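Local coordinates for rhusiopathiae surface protein B (Erysipelothrix rhusiopathiae, PDB 3V10) that probably binds collagen, this chain being the collagen-binding region of a longer cell-wall-anchored surface adhesin and including a bacterial Ig-like domain, at residues Gln12-Pro17 against Asp145-Thr150; Gly19-Pro24 against Ile149-Pro154; Pro56-Val61 against Lys131-Pro136; Ser62-Arg67 against Val120-Tyr125. One frame throughout, in Å; residues are numbered along the deposited sequence.

Interaction 1 (Gln12-Pro17 against Asp145-Thr150); sequences QFDVNP and DKQMIT
Gln147 reaches across to Phe13 with its side-chain amide and gives the one hydrogen bond of this contact. Its NE2 lies 2.7 Å from Phe13 O. The bond is bent, with 135° at the hydrogen. The carbonyl oxygen lies close to the plane of the Gln147 amide, but NE2 stands well above the carbonyl plane of Phe13. An extended chain beyond CG carries the amide over to the strand. NE2 also comes within 3.5 Å of Phe13 CD2, with the ring and amide planes steeply inclined. Asp145 O sits at the edge of the same ring.

The other half of the amide is less well placed. Gln147 OE1 faces Asp14 OD1 at 3.4 Å, and both are acceptors. Val15 N is buried here and has no partner in the model. The tight apolar spot is at Val15, whose CG1 packs 3.7 Å from Ile149 CD1. With CG1 opposite the backbone N (chi1 -176°), this branch is the one that meets Ile149, while CG2 lies nearer Gln147 OE1. The loose side is at Asp145, where the residue is exposed and its side chain takes no part.

Strand 10-16 pairs with strand 28-35, and Phe30 of that strand touches Phe13, Val15 and Ile149. Residues 145-149, the loop leading into strand 150-153, run almost parallel to residues 13-15. Leu139 and Leu144, earlier in the same loop, also touch Phe13.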
loop_
_atom_site.group_PDB
_atom_site.type_symbol
_atom_site.label_atom_id
_atom_site.label_comp_id
_atom_site.label_asym_id
_atom_site.label_seq_id
_atom_site.Cartn_x
_atom_site.Cartn_y
_atom_site.Cartn_z
ATOM N N GLN A 12 -8.461 -0.536 23.315
ATOM C CA GLN A 12 -8.197 -1.587 22.342
ATOM C C GLN A 12 -6.935 -1.298 21.545
ATOM O O GLN A 12 -6.623 -0.142 21.262
ATOM C CB GLN A 12 -9.383 -1.738 21.376
ATOM C CG GLN A 12 -10.658 -2.269 22.027
ATOM C CD GLN A 12 -11.832 -2.340 21.068
ATOM O OE1 GLN A 12 -11.730 -1.936 19.908
ATOM N NE2 GLN A 12 -12.960 -2.855 21.551
ATOM N N PHE A 13 -6.213 -2.353 21.185
ATOM C CA PHE A 13 -4.988 -2.202 20.409
ATOM C C PHE A 13 -4.639 -3.498 19.692
ATOM O O PHE A 13 -4.532 -4.553 20.320
ATOM C CB PHE A 13 -3.831 -1.784 21.318
ATOM C CG PHE A 13 -2.507 -1.714 20.617
ATOM C CD1 PHE A 13 -2.383 -1.036 19.409
ATOM C CD2 PHE A 13 -1.385 -2.339 21.154
ATOM C CE1 PHE A 13 -1.160 -0.984 18.741
ATOM C CE2 PHE A 13 -0.153 -2.291 20.490
ATOM C CZ PHE A 13 -0.047 -1.612 19.283
ATOM N N ASP A 14 -4.456 -3.419 18.378
ATOM C CA ASP A 14 -4.128 -4.605 17.601
ATOM C C ASP A 14 -3.338 -4.279 16.337
ATOM O O ASP A 14 -3.522 -3.224 15.732
ATOM C CB ASP A 14 -5.413 -5.350 17.242
ATOM C CG ASP A 14 -5.152 -6.759 16.762
ATOM O OD1 ASP A 14 -4.305 -7.448 17.371
ATOM O OD2 ASP A 14 -5.800 -7.182 15.785
ATOM N N VAL A 15 -2.453 -5.191 15.949
ATOM C CA VAL A 15 -1.627 -5.010 14.760
ATOM C C VAL A 15 -1.876 -6.102 13.724
ATOM O O VAL A 15 -1.926 -7.289 14.051
ATOM C CB VAL A 15 -0.123 -5.029 15.110
ATOM C CG1 VAL A 15 0.701 -4.747 13.858
ATOM C CG2 VAL A 15 0.174 -4.011 16.196
ATOM N N ASN A 16 -2.019 -5.689 12.470
ATOM C CA ASN A 16 -2.259 -6.617 11.372
ATOM C C ASN A 16 -1.436 -6.186 10.157
ATOM O O ASN A 16 -1.209 -4.997 9.939
ATOM C CB ASN A 16 -3.751 -6.640 11.014
ATOM C CG ASN A 16 -4.605 -7.298 12.091
ATOM O OD1 ASN A 16 -4.571 -8.517 12.269
ATOM N ND2 ASN A 16 -5.371 -6.491 12.817
ATOM N N PRO A 17 -0.951 -7.155 9.365
ATOM C CA PRO A 17 -1.145 -8.594 9.579
ATOM C C PRO A 17 -0.247 -9.123 10.696
ATOM O O PRO A 17 0.732 -8.483 11.076
ATOM C CB PRO A 17 -0.796 -9.188 8.216
ATOM C CG PRO A 17 0.270 -8.249 7.712
ATOM C CD PRO A 17 -0.286 -6.894 8.076
ATOM N N ASP A 145 0.259 -3.066 26.593
ATOM C CA ASP A 145 1.284 -4.093 26.503
ATOM C C ASP A 145 1.753 -4.083 25.049
ATOM O O ASP A 145 0.962 -3.856 24.135
ATOM C CB ASP A 145 0.714 -5.476 26.838
ATOM C CG ASP A 145 0.216 -5.580 28.268
ATOM O OD1 ASP A 145 0.821 -4.947 29.161
ATOM O OD2 ASP A 145 -0.768 -6.312 28.500
ATOM N N LYS A 146 3.039 -4.315 24.831
ATOM C CA LYS A 146 3.565 -4.326 23.475
ATOM C C LYS A 146 3.150 -5.592 22.737
ATOM O O LYS A 146 2.956 -6.648 23.341
ATOM C CB LYS A 146 5.092 -4.241 23.495
ATOM C CG LYS A 146 5.645 -2.978 24.124
ATOM C CD LYS A 146 7.168 -2.962 24.059
ATOM C CE LYS A 146 7.751 -1.743 24.764
ATOM N NZ LYS A 146 9.243 -1.708 24.660
ATOM N N GLN A 147 2.995 -5.469 21.425
ATOM C CA GLN A 147 2.647 -6.604 20.588
ATOM C C GLN A 147 3.806 -6.764 19.617
ATOM O O GLN A 147 4.350 -5.774 19.128
ATOM C CB GLN A 147 1.332 -6.350 19.850
ATOM C CG GLN A 147 0.110 -6.525 20.743
ATOM C CD GLN A 147 -1.195 -6.423 19.982
ATOM O OE1 GLN A 147 -1.327 -6.960 18.883
ATOM N NE2 GLN A 147 -2.174 -5.746 20.570
ATOM N N MET A 148 4.198 -8.005 19.349
ATOM C CA MET A 148 5.327 -8.255 18.460
ATOM C C MET A 148 5.027 -8.101 16.978
ATOM O O MET A 148 3.961 -8.474 16.491
ATOM C CB MET A 148 5.912 -9.657 18.699
ATOM C CG MET A 148 6.995 -10.085 17.688
ATOM S SD MET A 148 8.648 -9.332 17.866
ATOM C CE MET A 148 8.345 -7.720 17.513
ATOM N N ILE A 149 5.996 -7.533 16.279
ATOM C CA ILE A 149 5.935 -7.345 14.842
ATOM C C ILE A 149 7.237 -7.942 14.334
ATOM O O ILE A 149 8.324 -7.571 14.793
ATOM C CB ILE A 149 5.863 -5.845 14.452
ATOM C CG1 ILE A 149 4.473 -5.290 14.780
ATOM C CG2 ILE A 149 6.196 -5.673 12.974
ATOM C CD1 ILE A 149 4.277 -3.829 14.392
ATOM N N THR A 150 7.119 -8.897 13.420
ATOM C CA THR A 150 8.276 -9.556 12.834
ATOM C C THR A 150 8.308 -9.235 11.349
ATOM O O THR A 150 7.346 -9.505 10.626
ATOM C CB THR A 150 8.205 -11.090 13.024
ATOM O OG1 THR A 150 7.049 -11.605 12.354
ATOM C CG2 THR A 150 8.109 -11.430 14.501
#

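Interaction 2 (Gly19-Pro24 against Ile149-Pro154); sequences GLINNP and ITISQP
The flat groups that join Ile21 to Thr150 and Ser152 are peptide groups, met at their carbonyl oxygens. Ile21 N donates to Thr150 O at 2.8 Å in a nearly straight bond (172°), tilted 22° from the Thr150 carbonyl plane. Ser152 N donates to Ile21 O, also at 2.8 Å, nearly in line with the C=O. Ile21 thus uses both its backbone groups on the residues that flank Ile151, the signature of a parallel bridge.

Leu20 and Thr150 point to one face of the sheet. There Leu20 CD1 packs 4.0 Å from Ser152 CB, and the Leu20 side chain crosses that of Thr150 at about a right angle. Thr150 OG1 stands between its backbone N and carbonyl carbon (chi1 62°), which brings it 3.1 Å from Gly19 O. A water links Gly19 O to Thr150 N.

Ile21 and Ile151 occupy the buried face. Ile21 CD1 lies 4.2 Å from Ile149 CG2. Facing them is the large sheet, with Tyr121 on both and Ile28 on Ile21.

The short, weakly bonded strand 20-21 is an outer strand of a three-stranded mixed sheet. Two sheets packed this way form a beta sandwich, in keeping with the DEv-IgG fold.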
loop_
_atom_site.group_PDB
_atom_site.type_symbol
_atom_site.label_atom_id
_atom_site.label_comp_id
_atom_site.label_asym_id
_atom_site.label_seq_id
_atom_site.Cartn_x
_atom_site.Cartn_y
_atom_site.Cartn_z
ATOM N N GLY A 19 2.154 -12.339 12.384
ATOM C CA GLY A 19 3.098 -13.294 11.837
ATOM C C GLY A 19 4.214 -12.592 11.085
ATOM O O GLY A 19 4.257 -11.359 11.026
ATOM N N LEU A 20 5.120 -13.372 10.503
ATOM C CA LEU A 20 6.241 -12.813 9.762
ATOM C C LEU A 20 5.768 -12.042 8.535
ATOM O O LEU A 20 5.111 -12.598 7.657
ATOM C CB LEU A 20 7.195 -13.933 9.342
ATOM C CG LEU A 20 8.510 -13.576 8.649
ATOM C CD1 LEU A 20 9.350 -12.648 9.531
ATOM C CD2 LEU A 20 9.271 -14.860 8.350
ATOM N N ILE A 21 6.093 -10.755 8.484
ATOM C CA ILE A 21 5.704 -9.924 7.355
ATOM C C ILE A 21 6.769 -10.107 6.282
ATOM O O ILE A 21 7.950 -9.849 6.510
ATOM C CB ILE A 21 5.577 -8.450 7.779
ATOM C CG1 ILE A 21 4.441 -8.322 8.799
ATOM C CG2 ILE A 21 5.299 -7.568 6.559
ATOM C CD1 ILE A 21 4.294 -6.943 9.402
ATOM N N ASN A 22 6.330 -10.553 5.108
ATOM C CA ASN A 22 7.228 -10.860 3.997
ATOM C C ASN A 22 7.796 -9.722 3.142
ATOM O O ASN A 22 8.972 -9.762 2.764
ATOM C CB ASN A 22 6.540 -11.894 3.097
ATOM C CG ASN A 22 7.422 -12.363 1.965
ATOM O OD1 ASN A 22 7.301 -11.895 0.831
ATOM N ND2 ASN A 22 8.326 -13.289 2.267
ATOM N N ASN A 23 6.976 -8.721 2.826
ATOM C CA ASN A 23 7.435 -7.604 2.004
ATOM C C ASN A 23 6.640 -6.332 2.317
ATOM O O ASN A 23 5.559 -6.397 2.905
ATOM C CB ASN A 23 7.304 -7.959 0.519
ATOM C CG ASN A 23 5.871 -8.209 0.110
ATOM O OD1 ASN A 23 5.040 -7.308 0.161
ATOM N ND2 ASN A 23 5.570 -9.440 -0.295
ATOM N N PRO A 24 7.168 -5.158 1.928
ATOM C CA PRO A 24 6.505 -3.876 2.177
ATOM C C PRO A 24 5.389 -3.498 1.200
ATOM O O PRO A 24 4.915 -2.365 1.224
ATOM C CB PRO A 24 7.667 -2.885 2.117
ATOM C CG PRO A 24 8.501 -3.459 1.035
ATOM C CD PRO A 24 8.517 -4.942 1.371
ATOM N N ILE A 149 5.996 -7.533 16.279
ATOM C CA ILE A 149 5.935 -7.345 14.842
ATOM C C ILE A 149 7.237 -7.942 14.334
ATOM O O ILE A 149 8.324 -7.571 14.793
ATOM C CB ILE A 149 5.863 -5.845 14.452
ATOM C CG1 ILE A 149 4.473 -5.290 14.780
ATOM C CG2 ILE A 149 6.196 -5.673 12.974
ATOM C CD1 ILE A 149 4.277 -3.829 14.392
ATOM N N THR A 150 7.119 -8.897 13.420
ATOM C CA THR A 150 8.276 -9.556 12.834
ATOM C C THR A 150 8.308 -9.235 11.349
ATOM O O THR A 150 7.346 -9.505 10.626
ATOM C CB THR A 150 8.205 -11.090 13.024
ATOM O OG1 THR A 150 7.049 -11.605 12.354
ATOM C CG2 THR A 150 8.109 -11.430 14.501
ATOM N N ILE A 151 9.418 -8.654 10.902
ATOM C CA ILE A 151 9.576 -8.268 9.509
ATOM C C ILE A 151 10.746 -8.988 8.864
ATOM O O ILE A 151 11.859 -8.980 9.383
ATOM C CB ILE A 151 9.813 -6.744 9.376
ATOM C CG1 ILE A 151 8.579 -5.977 9.859
ATOM C CG2 ILE A 151 10.133 -6.388 7.923
ATOM C CD1 ILE A 151 8.785 -4.478 9.927
ATOM N N SER A 152 10.483 -9.605 7.722
ATOM C CA SER A 152 11.518 -10.325 7.004
ATOM C C SER A 152 12.427 -9.388 6.224
ATOM O O SER A 152 11.961 -8.528 5.475
ATOM C CB SER A 152 10.896 -11.328 6.035
ATOM O OG SER A 152 11.887 -11.850 5.168
ATOM N N GLN A 153 13.728 -9.565 6.416
ATOM C CA GLN A 153 14.728 -8.784 5.709
ATOM C C GLN A 153 15.440 -9.790 4.824
ATOM O O GLN A 153 16.424 -10.401 5.233
ATOM C CB GLN A 153 15.715 -8.158 6.688
ATOM C CG GLN A 153 15.126 -7.053 7.533
ATOM C CD GLN A 153 16.109 -6.542 8.561
ATOM O OE1 GLN A 153 16.330 -7.177 9.593
ATOM N NE2 GLN A 153 16.721 -5.397 8.277
ATOM N N PRO A 154 14.944 -9.978 3.593
ATOM C CA PRO A 154 15.537 -10.928 2.649
ATOM C C PRO A 154 16.992 -10.646 2.303
ATOM O O PRO A 154 17.395 -9.496 2.140
ATOM C CB PRO A 154 14.620 -10.821 1.434
ATOM C CG PRO A 154 14.210 -9.377 1.468
ATOM C CD PRO A 154 13.890 -9.182 2.936
HETATM O O HOH W 1 4.172 -9.447 12.851
HETATM O O HOH W 2 10.737 -7.083 3.571
#

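Interaction 3 (Pro56-Val61 against Lys131-Pro136); sequences PSNDEV and KIAELP
Asn58 OD1 is gripped by two backbone N-H groups, while the other arm of the amide faces Leu135 and Ala133. Glu60 N and Val61 N each lie 2.7 Å from Asn58 OD1. They come from opposite faces of its carbonyl plane, which should fix the rotation of the amide. Asn58 CG stands between the backbone N and the carbonyl carbon (chi1 59°), which turns OD1 toward the N-H groups that follow. Asn58 ND2 lies 3.7 Å from Leu135 CD2 and 4.0 Å from Ala133 CB. A water accepts from Asn58 ND2 and donates to Glu134 O.

Leu135 is the main apolar partner. Its CD1 meets Val61 CG1 at 3.8 Å, while its CB rests 4.0 Å from Pro56 CB. Val61 sends its other branch, CG2, to Ala133 CB.

At the far end Lys131 NZ forms a salt bridge to Glu60 OE1, at 2.8 Å. The lysine chain is extended and crosses the glutamate at about a right angle. NZ approaches from above the carboxylate plane. Glu60 OE1 also accepts from Gln153 NE2, which ties the carboxylate to the middle strand of the small sheet.

Residues 56-60 lie between strands 50-54 and 61-65. Glu60 N completes an Asx turn at Asn58, Val61 N an Asx motif, and Asn58 N bonds back to Val61 O. The loop lies over strand 131-134, an outer strand of the small three-stranded sheet of the Ig-like sandwich.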
loop_
_atom_site.group_PDB
_atom_site.type_symbol
_atom_site.label_atom_id
_atom_site.label_comp_id
_atom_site.label_asym_id
_atom_site.label_seq_id
_atom_site.Cartn_x
_atom_site.Cartn_y
_atom_site.Cartn_z
ATOM N N PRO A 56 7.194 1.909 15.425
ATOM C CA PRO A 56 8.493 1.324 15.774
ATOM C C PRO A 56 9.550 1.387 14.682
ATOM O O PRO A 56 9.247 1.603 13.511
ATOM C CB PRO A 56 8.126 -0.113 16.132
ATOM C CG PRO A 56 7.048 -0.404 15.117
ATOM C CD PRO A 56 6.203 0.860 15.123
ATOM N N SER A 57 10.801 1.189 15.078
ATOM C CA SER A 57 11.893 1.201 14.121
ATOM C C SER A 57 13.182 0.789 14.806
ATOM O O SER A 57 13.276 0.822 16.027
ATOM C CB SER A 57 12.083 2.610 13.558
ATOM O OG SER A 57 12.525 3.488 14.579
ATOM N N ASN A 58 14.161 0.370 14.015
ATOM C CA ASN A 58 15.475 0.057 14.560
ATOM C C ASN A 58 16.451 0.701 13.589
ATOM O O ASN A 58 16.063 1.611 12.862
ATOM C CB ASN A 58 15.723 -1.458 14.739
ATOM C CG ASN A 58 15.610 -2.253 13.459
ATOM O OD1 ASN A 58 15.940 -1.778 12.379
ATOM N ND2 ASN A 58 15.169 -3.503 13.590
ATOM N N ASP A 59 17.701 0.261 13.558
ATOM C CA ASP A 59 18.664 0.890 12.657
ATOM C C ASP A 59 18.512 0.584 11.170
ATOM O O ASP A 59 19.064 1.302 10.334
ATOM C CB ASP A 59 20.090 0.562 13.110
ATOM C CG ASP A 59 20.575 1.485 14.214
ATOM O OD1 ASP A 59 19.834 1.669 15.202
ATOM O OD2 ASP A 59 21.698 2.026 14.097
ATOM N N GLU A 60 17.765 -0.460 10.832
ATOM C CA GLU A 60 17.581 -0.829 9.426
ATOM C C GLU A 60 16.130 -0.794 8.947
ATOM O O GLU A 60 15.868 -0.614 7.757
ATOM C CB GLU A 60 18.155 -2.229 9.175
ATOM C CG GLU A 60 19.611 -2.382 9.586
ATOM C CD GLU A 60 20.170 -3.756 9.271
ATOM O OE1 GLU A 60 19.439 -4.758 9.436
ATOM O OE2 GLU A 60 21.349 -3.832 8.870
ATOM N N VAL A 61 15.190 -0.966 9.868
ATOM C CA VAL A 61 13.771 -0.976 9.517
ATOM C C VAL A 61 12.974 0.073 10.292
ATOM O O VAL A 61 13.018 0.120 11.521
ATOM C CB VAL A 61 13.150 -2.369 9.790
ATOM C CG1 VAL A 61 11.680 -2.391 9.365
ATOM C CG2 VAL A 61 13.929 -3.430 9.052
ATOM N N LYS A 131 17.455 -12.164 6.994
ATOM C CA LYS A 131 17.414 -11.617 8.345
ATOM C C LYS A 131 15.984 -11.361 8.815
ATOM O O LYS A 131 15.068 -11.248 8.002
ATOM C CB LYS A 131 18.217 -10.313 8.353
ATOM C CG LYS A 131 18.570 -9.742 9.710
ATOM C CD LYS A 131 19.475 -8.529 9.508
ATOM C CE LYS A 131 19.929 -7.913 10.817
ATOM N NZ LYS A 131 20.909 -6.819 10.566
ATOM N N ILE A 132 15.802 -11.288 10.131
ATOM C CA ILE A 132 14.491 -11.027 10.718
ATOM C C ILE A 132 14.580 -9.827 11.651
ATOM O O ILE A 132 15.450 -9.767 12.516
ATOM C CB ILE A 132 13.981 -12.225 11.543
ATOM C CG1 ILE A 132 13.827 -13.449 10.642
ATOM C CG2 ILE A 132 12.638 -11.880 12.197
ATOM C CD1 ILE A 132 13.399 -14.700 11.391
ATOM N N ALA A 133 13.680 -8.868 11.463
ATOM C CA ALA A 133 13.659 -7.689 12.311
ATOM C C ALA A 133 12.494 -7.807 13.278
ATOM O O ALA A 133 11.359 -8.044 12.868
ATOM C CB ALA A 133 13.515 -6.430 11.462
ATOM N N GLU A 134 12.786 -7.660 14.570
ATOM C CA GLU A 134 11.762 -7.735 15.596
ATOM C C GLU A 134 11.467 -6.331 16.104
ATOM O O GLU A 134 12.306 -5.713 16.750
ATOM C CB GLU A 134 12.232 -8.606 16.755
ATOM C CG GLU A 134 12.495 -10.051 16.371
ATOM C CD GLU A 134 12.817 -10.909 17.577
ATOM O OE1 GLU A 134 13.788 -10.577 18.289
ATOM O OE2 GLU A 134 12.097 -11.904 17.809
ATOM N N LEU A 135 10.268 -5.845 15.816
ATOM C CA LEU A 135 9.864 -4.509 16.234
ATOM C C LEU A 135 8.632 -4.514 17.127
ATOM O O LEU A 135 7.571 -4.029 16.738
ATOM C CB LEU A 135 9.605 -3.638 15.005
ATOM C CG LEU A 135 10.820 -3.338 14.123
ATOM C CD1 LEU A 135 10.372 -2.559 12.897
ATOM C CD2 LEU A 135 11.855 -2.550 14.912
ATOM N N PRO A 136 8.758 -5.065 18.344
ATOM C CA PRO A 136 7.616 -5.102 19.261
ATOM C C PRO A 136 7.220 -3.667 19.577
ATOM O O PRO A 136 8.085 -2.800 19.692
ATOM C CB PRO A 136 8.164 -5.867 20.464
ATOM C CG PRO A 136 9.615 -5.548 20.442
ATOM C CD PRO A 136 9.976 -5.596 18.984
HETATM O O HOH W 3 15.289 -4.543 16.504
#

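Interaction 4 (Ser62-Arg67 against Val120-Tyr125); sequences SLRSLR and VYDNAY
Strands 62-65 and 120-123 run antiparallel, with their directions 143° apart, and pair Ser62 with Asp122, Leu63 with Tyr121 and Arg64 with Val120. The Arg64 and Val120 pair is hydrogen-bonded both ways, each N to the other's O at 2.9 Å. At Ser62 the ladder is looser. Asp122 N reaches Ser62 O at 3.1 Å, but the return bond from Ser62 N to Asp122 O is weak, at 3.3 Å.

Leu63 and Tyr121 form the non-hydrogen-bonded pair, and Leu63 CD1 packs 3.8 Å from Tyr121 CB. Their face is the interior of the Ig-like beta sandwich: both touch Ile28 of the same sheet and Ile151 of the small sheet opposite. The phenol ring of Tyr121 leads away from strand 62-65.

On the other face Arg64 CG stands between its backbone N and carbonyl carbon (chi1 69°), and the chain runs extended to NE alongside Val120. Arg64 CG is 3.8 Å from Val120 CG1, and that methyl also lies over one face of the guanidinium. The charged end reaches toward the exposed Asp122, but the modelled separation is too short, so the detail of this salt bridge is doubtful. Farther along, Leu66 brings CD1 to 3.9 Å from Val120 CB.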
loop_
_atom_site.group_PDB
_atom_site.type_symbol
_atom_site.label_atom_id
_atom_site.label_comp_id
_atom_site.label_asym_id
_atom_site.label_seq_id
_atom_site.Cartn_x
_atom_site.Cartn_y
_atom_site.Cartn_z
ATOM N N SER A 62 12.249 0.919 9.566
ATOM C CA SER A 62 11.431 1.952 10.185
ATOM C C SER A 62 10.036 1.947 9.582
ATOM O O SER A 62 9.876 1.843 8.367
ATOM C CB SER A 62 12.063 3.341 9.989
ATOM O OG SER A 62 13.242 3.491 10.766
ATOM N N LEU A 63 9.026 2.029 10.440
ATOM C CA LEU A 63 7.647 2.081 9.974
ATOM C C LEU A 63 7.259 3.544 9.964
ATOM O O LEU A 63 7.655 4.296 10.854
ATOM C CB LEU A 63 6.715 1.306 10.909
ATOM C CG LEU A 63 6.566 -0.184 10.598
ATOM C CD1 LEU A 63 7.900 -0.882 10.794
ATOM C CD2 LEU A 63 5.505 -0.790 11.509
ATOM N N ARG A 64 6.500 3.951 8.953
ATOM C CA ARG A 64 6.080 5.342 8.843
ATOM C C ARG A 64 4.723 5.447 8.160
ATOM O O ARG A 64 4.240 4.488 7.546
ATOM C CB ARG A 64 7.118 6.146 8.052
ATOM C CG ARG A 64 7.208 5.790 6.572
ATOM C CD ARG A 64 8.075 6.793 5.825
ATOM N NE ARG A 64 7.929 6.685 4.375
ATOM C CZ ARG A 64 8.301 5.625 3.665
ATOM N NH1 ARG A 64 8.131 5.609 2.353
ATOM N NH2 ARG A 64 8.845 4.579 4.268
ATOM N N SER A 65 4.098 6.610 8.287
ATOM C CA SER A 65 2.806 6.839 7.655
ATOM C C SER A 65 3.028 6.887 6.142
ATOM O O SER A 65 4.140 7.149 5.684
ATOM C CB SER A 65 2.213 8.169 8.143
ATOM O OG SER A 65 1.150 8.601 7.310
ATOM N N LEU A 66 1.988 6.616 5.364
ATOM C CA LEU A 66 2.105 6.669 3.905
ATOM C C LEU A 66 2.004 8.114 3.430
ATOM O O LEU A 66 2.319 8.430 2.279
ATOM C CB LEU A 66 0.981 5.878 3.234
ATOM C CG LEU A 66 1.054 4.356 3.129
ATOM C CD1 LEU A 66 1.199 3.728 4.509
ATOM C CD2 LEU A 66 -0.218 3.863 2.438
ATOM N N ARG A 67 1.548 8.983 4.324
ATOM C CA ARG A 67 1.357 10.395 4.009
ATOM C C ARG A 67 2.628 11.240 4.102
ATOM O O ARG A 67 3.601 10.861 4.757
ATOM C CB ARG A 67 0.297 10.990 4.944
ATOM C CG ARG A 67 -1.014 10.205 5.036
ATOM C CD ARG A 67 -1.698 10.081 3.682
ATOM N NE ARG A 67 -1.946 11.381 3.063
ATOM C CZ ARG A 67 -2.912 12.218 3.429
ATOM N NH1 ARG A 67 -3.737 11.898 4.413
ATOM N NH2 ARG A 67 -3.048 13.384 2.810
ATOM N N VAL A 120 3.839 1.930 6.354
ATOM C CA VAL A 120 4.693 1.285 5.369
ATOM C C VAL A 120 6.083 1.218 5.984
ATOM O O VAL A 120 6.448 2.073 6.797
ATOM C CB VAL A 120 4.742 2.105 4.048
ATOM C CG1 VAL A 120 5.148 3.548 4.336
ATOM C CG2 VAL A 120 5.718 1.474 3.076
ATOM N N TYR A 121 6.857 0.199 5.634
ATOM C CA TYR A 121 8.198 0.103 6.190
ATOM C C TYR A 121 9.293 0.115 5.142
ATOM O O TYR A 121 9.109 -0.348 4.016
ATOM C CB TYR A 121 8.360 -1.148 7.070
ATOM C CG TYR A 121 8.368 -2.473 6.340
ATOM C CD1 TYR A 121 7.196 -3.208 6.177
ATOM C CD2 TYR A 121 9.557 -3.012 5.845
ATOM C CE1 TYR A 121 7.202 -4.449 5.546
ATOM C CE2 TYR A 121 9.577 -4.255 5.209
ATOM C CZ TYR A 121 8.394 -4.968 5.070
ATOM O OH TYR A 121 8.398 -6.218 4.493
ATOM N N ASP A 122 10.426 0.689 5.531
ATOM C CA ASP A 122 11.604 0.749 4.686
ATOM C C ASP A 122 12.570 -0.229 5.332
ATOM O O ASP A 122 12.536 -0.426 6.542
ATOM C CB ASP A 122 12.225 2.150 4.690
ATOM C CG ASP A 122 11.360 3.179 3.988
ATOM O OD1 ASP A 122 10.864 2.889 2.876
ATOM O OD2 ASP A 122 11.189 4.285 4.545
ATOM N N ASN A 123 13.421 -0.849 4.528
ATOM C CA ASN A 123 14.397 -1.806 5.042
ATOM C C ASN A 123 15.709 -1.566 4.313
ATOM O O ASN A 123 15.806 -1.785 3.110
ATOM C CB ASN A 123 13.886 -3.235 4.820
ATOM C CG ASN A 123 14.996 -4.270 4.849
ATOM O OD1 ASN A 123 15.922 -4.199 5.659
ATOM N ND2 ASN A 123 14.892 -5.257 3.967
ATOM N N ALA A 124 16.711 -1.108 5.056
ATOM C CA ALA A 124 18.022 -0.786 4.496
ATOM C C ALA A 124 18.991 -1.960 4.377
ATOM O O ALA A 124 20.045 -1.834 3.749
ATOM C CB ALA A 124 18.663 0.323 5.319
ATOM N N TYR A 125 18.637 -3.097 4.968
ATOM C CA TYR A 125 19.495 -4.280 4.930
ATOM C C TYR A 125 19.766 -4.760 3.508
ATOM O O TYR A 125 18.852 -4.860 2.695
ATOM C CB TYR A 125 18.856 -5.417 5.730
ATOM C CG TYR A 125 19.694 -6.678 5.790
ATOM C CD1 TYR A 125 20.924 -6.688 6.446
ATOM C CD2 TYR A 125 19.243 -7.865 5.217
ATOM C CE1 TYR A 125 21.685 -7.856 6.536
ATOM C CE2 TYR A 125 19.994 -9.036 5.300
ATOM C CZ TYR A 125 21.213 -9.023 5.963
ATOM O OH TYR A 125 21.953 -10.181 6.067
#

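Overall arrangement
From the N terminus, strand 10-16 enters interaction 1 and the short strand 20-21 enters interaction 2. Both close long loops on the same stretch, residues 145-154, and share Ile149 and Thr150; neither loop is nested in the other. Interaction 3 is nested inside both, and interaction 4 inside interaction 3. Interaction 1 brings strand 10-16 of the large sheet to the loop leading into strand 150-153 of the three-stranded sheet. Interaction 2 lies within that small sheet, and interaction 4 within the large one. Interaction 3 brings the loop before strand 61-65 to strand 131-134. Backbone bonds between strands 131-134 and 150-153 link interactions 2 and 3. A probable hydrogen bond from Gln153 to Asn123 links interactions 2 and 4.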